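Local coordinates for protein fusarinine C esterase sidJ (Aspergillus fumigatus, PDB 6GUP) that hydrolyses the ester bonds of the siderophore fusarinine C, releasing fusarinine and iron, while leaving triacetylfusarinine C untouched, at residues 189-192 and 193-197. Residues are numbered along the deposited sequence; the frame is centred on the assembly and turned at random.
Sequences RPVF and EKLTS
R189 and E193 form an i to i+4 salt bridge on helix 185-205, an outlying helix of this alpha/beta-hydrolase that packs on helices 168-178, 216-222 and 231-238. The carboxylate takes both contacts through one oxygen: OE2 of E193 lies 3.0 Å from NH2 and 3.2 Å from NE of R189. The guanidinium and carboxylate planes are only 15° apart, yet both N-H groups point poorly at the oxygen, so the hydrogen bonds are weak and charge attraction probably dominates. Both side chains bend at chi2, which brings the two ends together. The backbone of the same two residues is bonded as well: N of E193 donates to O of R189 at 3.0 Å.

The helix is kinked where the N atoms of P190 and V191 make no bond to the preceding turn, in P190 because a proline has no N-H, but O of P190 still accepts from N of K194 at 3.2 Å. On the side facing helix 216-222, V191 and L195 lie alongside each other, with CG1 of V191 4.0 Å from CD1 of L195, and both touch M218. The F192 side chain touches I172 and L176 of helix 168-178, V222 of helix 216-222 and T238 of helix 231-238. One ring face receives a CH-pi contact from T196, whose CG2 sits 4.3 Å from the centroid and 21° off the normal, displaced toward the rim. OE2 of E193 meets the same ring at its edge. In T196, chi1 of 48° sets OG1 between the backbone N and the carbonyl carbon, from where it donates to O of E193, nearly one turn back, at 2.7 Å, approaching from the same face of that carbonyl as N of S197.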
loop_
_atom_site.group_PDB
_atom_site.type_symbol
_atom_site.label_atom_id
_atom_site.label_comp_id
_atom_site.label_asym_id
_atom_site.label_seq_id
_atom_site.Cartn_x
_atom_site.Cartn_y
_atom_site.Cartn_z
ATOM N N ARG A 189 -23.454 -19.771 -5.267
ATOM C CA ARG A 189 -24.509 -19.191 -6.116
ATOM C C ARG A 189 -25.442 -18.180 -5.420
ATOM O O ARG A 189 -25.618 -17.074 -5.935
ATOM C CB ARG A 189 -25.344 -20.302 -6.770
ATOM C CG ARG A 189 -26.367 -19.812 -7.779
ATOM C CD ARG A 189 -25.722 -19.701 -9.140
ATOM N NE ARG A 189 -26.485 -18.859 -10.057
ATOM C CZ ARG A 189 -26.456 -18.955 -11.387
ATOM N NH1 ARG A 189 -25.711 -19.877 -12.003
ATOM N NH2 ARG A 189 -27.195 -18.125 -12.118
ATOM N N PRO A 190 -26.045 -18.552 -4.265
ATOM C CA PRO A 190 -26.939 -17.616 -3.555
ATOM C C PRO A 190 -26.277 -16.284 -3.200
ATOM O O PRO A 190 -26.937 -15.242 -3.209
ATOM C CB PRO A 190 -27.299 -18.367 -2.264
ATOM C CG PRO A 190 -26.948 -19.787 -2.500
ATOM C CD PRO A 190 -25.842 -19.795 -3.500
ATOM N N VAL A 191 -24.983 -16.339 -2.894
ATOM C CA VAL A 191 -24.207 -15.160 -2.528
ATOM C C VAL A 191 -23.946 -14.296 -3.766
ATOM O O VAL A 191 -24.058 -13.074 -3.697
ATOM C CB VAL A 191 -22.877 -15.547 -1.839
ATOM C CG1 VAL A 191 -22.145 -14.309 -1.341
ATOM C CG2 VAL A 191 -23.134 -16.497 -0.671
ATOM N N PHE A 192 -23.609 -14.935 -4.887
ATOM C CA PHE A 192 -23.388 -14.233 -6.159
ATOM C C PHE A 192 -24.624 -13.468 -6.638
ATOM O O PHE A 192 -24.515 -12.327 -7.094
ATOM C CB PHE A 192 -22.961 -15.217 -7.248
ATOM C CG PHE A 192 -22.645 -14.563 -8.561
ATOM C CD1 PHE A 192 -21.434 -13.917 -8.740
ATOM C CD2 PHE A 192 -23.555 -14.584 -9.615
ATOM C CE1 PHE A 192 -21.125 -13.311 -9.942
ATOM C CE2 PHE A 192 -23.253 -13.974 -10.825
ATOM C CZ PHE A 192 -22.034 -13.334 -10.989
ATOM N N GLU A 193 -25.785 -14.113 -6.543
ATOM C CA GLU A 193 -27.058 -13.512 -6.956
ATOM C C GLU A 193 -27.451 -12.346 -6.049
ATOM O O GLU A 193 -27.962 -11.329 -6.525
ATOM C CB GLU A 193 -28.179 -14.559 -6.961
ATOM C CG GLU A 193 -27.998 -15.690 -7.970
ATOM C CD GLU A 193 -28.037 -15.229 -9.418
ATOM O OE1 GLU A 193 -28.868 -14.359 -9.757
ATOM O OE2 GLU A 193 -27.237 -15.748 -10.225
ATOM N N LYS A 194 -27.218 -12.507 -4.747
ATOM C CA LYS A 194 -27.429 -11.433 -3.775
ATOM C C LYS A 194 -26.459 -10.269 -4.010
ATOM O O LYS A 194 -26.863 -9.110 -3.934
ATOM C CB LYS A 194 -27.288 -11.967 -2.344
ATOM C CG LYS A 194 -27.769 -11.016 -1.259
ATOM C CD LYS A 194 -27.945 -11.750 0.064
ATOM C CE LYS A 194 -27.940 -10.811 1.258
ATOM N NZ LYS A 194 -27.892 -11.569 2.540
ATOM N N LEU A 195 -25.197 -10.584 -4.310
ATOM C CA LEU A 195 -24.177 -9.561 -4.596
ATOM C C LEU A 195 -24.486 -8.726 -5.845
ATOM O O LEU A 195 -24.279 -7.511 -5.836
ATOM C CB LEU A 195 -22.777 -10.186 -4.722
ATOM C CG LEU A 195 -22.056 -10.597 -3.432
ATOM C CD1 LEU A 195 -20.797 -11.382 -3.769
ATOM C CD2 LEU A 195 -21.716 -9.394 -2.564
ATOM N N THR A 196 -24.967 -9.374 -6.908
ATOM C CA THR A 196 -25.400 -8.665 -8.123
ATOM C C THR A 196 -26.584 -7.750 -7.832
ATOM O O THR A 196 -26.556 -6.570 -8.178
ATOM C CB THR A 196 -25.779 -9.634 -9.268
ATOM O OG1 THR A 196 -26.645 -10.660 -8.771
ATOM C CG2 THR A 196 -24.538 -10.273 -9.879
ATOM N N SER A 197 -27.604 -8.299 -7.176
ATOM C CA SER A 197 -28.796 -7.540 -6.777
ATOM C C SER A 197 -28.460 -6.319 -5.911
ATOM O O SER A 197 -29.053 -5.252 -6.086
ATOM C CB SER A 197 -29.776 -8.454 -6.037
ATOM O OG SER A 197 -30.932 -7.747 -5.618
#